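Local coordinates for protein 6-phosphogluconolactonase (Leishmania braziliensis, PDB 3CSS) that probably hydrolyses 6-phosphogluconolactone to 6-phosphogluconate, the second step in the oxidative stage of the pentose phosphate pathway, at residues 70-75 / 135-140; 6-11 / 230-235. One frame throughout, in Å; residues are numbered along the deposited sequence.

Interaction 1 of 2, residues 70-75 / 135-140; sequences QFILGD and VKLLNC. Unlike the reference sequence in segment 135-140: V135 (reference Ala).
Strand 69-77 of the central sheet meets the last turn of helix 123-140, which packs on the face of that sheet: Q70 and I72 reach across to L137 and C140. The contact is small, 142 Å² over both sides, and has a polar part and an apolar part. With CG anti to the backbone N (chi1 176°) and the chain extended beyond it, Q70 stretches its amide to the helix terminus, where NE2 donates a hydrogen bond to the carbonyl O of C140 at 3.2 Å. The N-H points nearly straight at the oxygen (164°), which lies close to the plane of the Q70 amide, yet the donor stands above the carbonyl plane of C140 and not on a lone pair. One side-chain bond thus takes up a carbonyl from the helix's final residue. Two residues on, I72 crosses L137 at about a right angle. CG2 of I72 lies 3.9 Å from CD2 of L137, and CD1 of I72 is 4.0 Å from that same methyl, so a single leucine branch touches both arms of the isoleucine. L204 of strand 201-204 touches I72 and L137 as well, adding a third side chain to this buried patch. Such packing of a helix on a largely parallel sheet is characteristic of the Rossmann-like alpha/beta fold of the glucosamine-6-phosphate isomerase/6-phosphogluconolactonase family.

Interaction 2 of 2, residues 6-11 / 230-235; sequences PTVKIC and GVLSES
L232 carries its CG anti to the carbonyl carbon (chi1 -66°) and its CD1 anti to CA (chi2 176°), which sends both methyls from the end of helix 225-232 toward P6 and V8. The contact belongs to the alpha/beta sandwich of this Rossmann-like family, at the margin where strand 7-10 forms an outermost strand of the mixed sheet and a helix packs against it. CD2 of L232 comes to 3.6 Å from CG of P6, a corner of the proline ring. The other branch faces the strand, CD1 of L232 standing 4.4 Å from CG2 of V8, a looser approach. The leucine fork thus spans P6, just before the strand, and V8 within it, and the whole contact, 97 Å² summed over both sides, is apolar. L232 also touches L255 of the neighbouring strand 252-257 and V265 near the C-terminus, so its side chain bridges strand edge, sheet and C-terminal loop at the surface. Directly after L232 the chain leaves helical geometry at S233, and arginines hold this end: R244 bonds the carbonyl oxygens of G230 and S233, while R247 bonds that of V231. Within the loop that follows, the hydroxyl OG of S233 donates to the carbonyl O of S235 at 2.7 Å, from a position tilted 24° from the carbonyl plane.

How the interactions relate
Interactions 1 and 2 both join a helix end to the same mixed sheet, on opposite sides of the chain's centre. Their centres are 28 Å apart and their nearest atoms about 16 Å, so they do not touch. In the strand order, 7-10 of interaction 2 is outermost, whereas 69-77 of interaction 1 lies between 39-43 and 201-204; strands 252-257, 214-219, 158-162 and 39-43 separate the two. Burial differs accordingly: the centre of interaction 1 lies about 12 Å from the centre of the chain, that of interaction 2 about 18 Å. In sequence, 6-11 and 230-235 enclose 70-75 and 135-140, so interaction 2 joins the N-terminal strand to a helix late in the chain.

Interaction 1 of 2, residues 70-75 / 135-140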
# COMPACT_ATOMS: atom_id res chain seq x y z
N GLN A 70 9.72 3.88 9.95
CA GLN A 70 8.89 2.85 10.55
C GLN A 70 8.08 2.21 9.43
O GLN A 70 7.26 2.89 8.80
CB GLN A 70 7.96 3.44 11.61
CG GLN A 70 7.00 2.42 12.22
CD GLN A 70 6.14 3.03 13.30
OE1 GLN A 70 5.47 4.03 13.08
NE2 GLN A 70 6.17 2.43 14.49
N PHE A 71 8.31 0.91 9.21
CA PHE A 71 7.72 0.15 8.11
C PHE A 71 6.46 -0.60 8.56
O PHE A 71 6.46 -1.27 9.62
CB PHE A 71 8.69 -0.89 7.56
CG PHE A 71 9.91 -0.33 6.89
CD1 PHE A 71 9.91 -0.10 5.53
CD2 PHE A 71 11.05 -0.05 7.62
CE1 PHE A 71 11.02 0.41 4.89
CE2 PHE A 71 12.18 0.47 6.99
CZ PHE A 71 12.17 0.69 5.62
N ILE A 72 5.43 -0.52 7.74
CA ILE A 72 4.24 -1.34 7.87
C ILE A 72 3.89 -1.90 6.50
O ILE A 72 4.29 -1.35 5.48
CB ILE A 72 3.03 -0.56 8.47
CG1 ILE A 72 2.39 0.41 7.45
CG2 ILE A 72 3.46 0.22 9.77
CD1 ILE A 72 1.10 1.09 7.98
N LEU A 73 3.16 -3.01 6.50
CA LEU A 73 2.65 -3.56 5.25
C LEU A 73 1.27 -2.94 5.00
O LEU A 73 0.35 -3.04 5.82
CB LEU A 73 2.53 -5.08 5.31
CG LEU A 73 3.82 -5.89 5.40
CD1 LEU A 73 3.47 -7.35 5.72
CD2 LEU A 73 4.63 -5.79 4.12
N GLY A 74 1.13 -2.26 3.87
CA GLY A 74 -0.17 -1.68 3.50
C GLY A 74 -1.27 -2.69 3.15
O GLY A 74 -2.44 -2.39 3.28
N ASP A 75 -0.87 -3.88 2.72
CA ASP A 75 -1.76 -5.00 2.58
C ASP A 75 -0.95 -6.27 2.59
O ASP A 75 0.27 -6.24 2.39
CB ASP A 75 -2.63 -4.92 1.33
CG ASP A 75 -1.86 -5.21 0.04
OD1 ASP A 75 -0.97 -4.41 -0.34
OD2 ASP A 75 -2.20 -6.20 -0.64
N VAL A 135 -5.19 -3.04 16.09
CA VAL A 135 -4.77 -2.77 17.46
C VAL A 135 -3.29 -2.39 17.50
O VAL A 135 -2.90 -1.40 18.15
CB VAL A 135 -5.03 -3.99 18.37
CG1 VAL A 135 -4.39 -3.78 19.74
CG2 VAL A 135 -6.54 -4.24 18.52
N LYS A 136 -2.47 -3.16 16.79
CA LYS A 136 -1.03 -2.91 16.74
C LYS A 136 -0.74 -1.54 16.12
O LYS A 136 0.08 -0.79 16.65
CB LYS A 136 -0.31 -4.03 15.98
CG LYS A 136 1.01 -4.38 16.53
CD LYS A 136 1.73 -5.40 15.68
CE LYS A 136 1.49 -6.83 16.15
NZ LYS A 136 2.46 -7.74 15.50
N LEU A 137 -1.41 -1.21 15.02
CA LEU A 137 -1.20 0.07 14.34
C LEU A 137 -1.59 1.24 15.24
O LEU A 137 -0.86 2.22 15.37
CB LEU A 137 -1.97 0.12 13.01
CG LEU A 137 -1.48 -0.83 11.90
CD1 LEU A 137 -2.44 -0.76 10.69
CD2 LEU A 137 0.00 -0.55 11.49
N LEU A 138 -2.74 1.12 15.90
CA LEU A 138 -3.25 2.19 16.75
C LEU A 138 -2.36 2.40 17.98
O LEU A 138 -2.32 3.49 18.55
CB LEU A 138 -4.68 1.89 17.16
CG LEU A 138 -5.74 2.02 16.06
CD1 LEU A 138 -7.06 1.41 16.52
CD2 LEU A 138 -5.94 3.46 15.63
N ASN A 139 -1.64 1.35 18.37
CA ASN A 139 -0.73 1.39 19.53
C ASN A 139 0.68 1.89 19.19
O ASN A 139 1.36 2.45 20.04
CB ASN A 139 -0.60 -0.01 20.13
CG ASN A 139 -1.78 -0.39 21.02
OD1 ASN A 139 -2.60 0.44 21.42
ND2 ASN A 139 -1.82 -1.67 21.41
N CYS A 140 1.13 1.67 17.95
CA CYS A 140 2.54 1.88 17.58
C CYS A 140 2.82 3.04 16.64
O CYS A 140 3.97 3.47 16.54
CB CYS A 140 3.11 0.62 16.92
SG CYS A 140 3.07 -0.82 17.99

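Interaction 2 of 2, residues 6-11 / 230-235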
# COMPACT_ATOMS: atom_id res chain seq x y z
N PRO A 6 -2.94 15.39 -8.93
CA PRO A 6 -1.81 14.48 -8.72
C PRO A 6 -0.63 14.82 -9.59
O PRO A 6 -0.79 15.36 -10.68
CB PRO A 6 -2.37 13.11 -9.15
CG PRO A 6 -3.42 13.45 -10.14
CD PRO A 6 -4.02 14.74 -9.69
N THR A 7 0.56 14.50 -9.09
CA THR A 7 1.73 14.49 -9.93
C THR A 7 1.68 13.21 -10.77
O THR A 7 1.45 12.13 -10.24
CB THR A 7 3.01 14.53 -9.07
OG1 THR A 7 3.08 15.80 -8.39
CG2 THR A 7 4.26 14.36 -9.95
N VAL A 8 1.92 13.31 -12.07
CA VAL A 8 1.99 12.12 -12.93
C VAL A 8 3.32 12.13 -13.66
O VAL A 8 3.67 13.11 -14.32
CB VAL A 8 0.87 12.08 -13.97
CG1 VAL A 8 1.03 10.86 -14.90
CG2 VAL A 8 -0.50 12.07 -13.28
N LYS A 9 4.08 11.05 -13.50
CA LYS A 9 5.40 10.90 -14.16
C LYS A 9 5.40 9.59 -14.95
O LYS A 9 5.31 8.49 -14.38
CB LYS A 9 6.54 10.92 -13.15
CG LYS A 9 7.92 10.90 -13.80
CD LYS A 9 9.02 10.88 -12.75
CE LYS A 9 10.37 10.72 -13.39
NZ LYS A 9 10.75 11.94 -14.16
N ILE A 10 5.44 9.73 -16.26
CA ILE A 10 5.51 8.59 -17.15
C ILE A 10 6.96 8.27 -17.34
O ILE A 10 7.71 9.06 -17.95
CB ILE A 10 4.87 8.86 -18.53
CG1 ILE A 10 3.39 9.20 -18.39
CG2 ILE A 10 5.07 7.63 -19.44
CD1 ILE A 10 2.63 8.21 -17.73
N CYS A 11 7.35 7.10 -16.87
CA CYS A 11 8.71 6.64 -16.89
C CYS A 11 8.87 5.73 -18.11
O CYS A 11 7.87 5.27 -18.69
CB CYS A 11 8.98 5.92 -15.59
SG CYS A 11 8.74 6.94 -14.07
N GLY A 230 -9.40 6.16 -15.51
CA GLY A 230 -10.60 6.17 -14.66
C GLY A 230 -10.39 6.87 -13.33
O GLY A 230 -11.33 7.41 -12.74
N VAL A 231 -9.15 6.84 -12.84
CA VAL A 231 -8.80 7.60 -11.63
C VAL A 231 -8.67 9.10 -11.93
O VAL A 231 -9.11 9.96 -11.15
CB VAL A 231 -7.50 7.03 -10.96
CG1 VAL A 231 -6.96 8.01 -9.87
CG2 VAL A 231 -7.73 5.61 -10.40
N LEU A 232 -8.08 9.41 -13.09
CA LEU A 232 -7.75 10.79 -13.43
C LEU A 232 -8.87 11.62 -14.02
O LEU A 232 -8.79 12.86 -13.97
CB LEU A 232 -6.56 10.82 -14.37
CG LEU A 232 -5.25 10.35 -13.79
CD1 LEU A 232 -4.18 10.36 -14.91
CD2 LEU A 232 -4.79 11.21 -12.56
N SER A 233 -9.90 10.99 -14.60
CA SER A 233 -10.97 11.75 -15.23
C SER A 233 -11.66 12.65 -14.22
O SER A 233 -12.03 12.21 -13.14
CB SER A 233 -11.97 10.84 -15.94
OG SER A 233 -12.65 10.02 -15.02
N GLU A 234 -11.83 13.93 -14.56
CA GLU A 234 -12.48 14.89 -13.67
C GLU A 234 -13.89 14.45 -13.33
O GLU A 234 -14.29 14.45 -12.17
CB GLU A 234 -12.49 16.29 -14.30
CG GLU A 234 -13.43 17.30 -13.64
CD GLU A 234 -13.12 17.55 -12.17
OE1 GLU A 234 -12.01 17.20 -11.71
OE2 GLU A 234 -14.00 18.12 -11.47
N SER A 235 -14.66 14.09 -14.34
CA SER A 235 -15.99 13.53 -14.15
C SER A 235 -15.85 12.03 -14.09
O SER A 235 -14.97 11.46 -14.75
CB SER A 235 -16.95 13.92 -15.27
OG SER A 235 -17.22 15.29 -15.21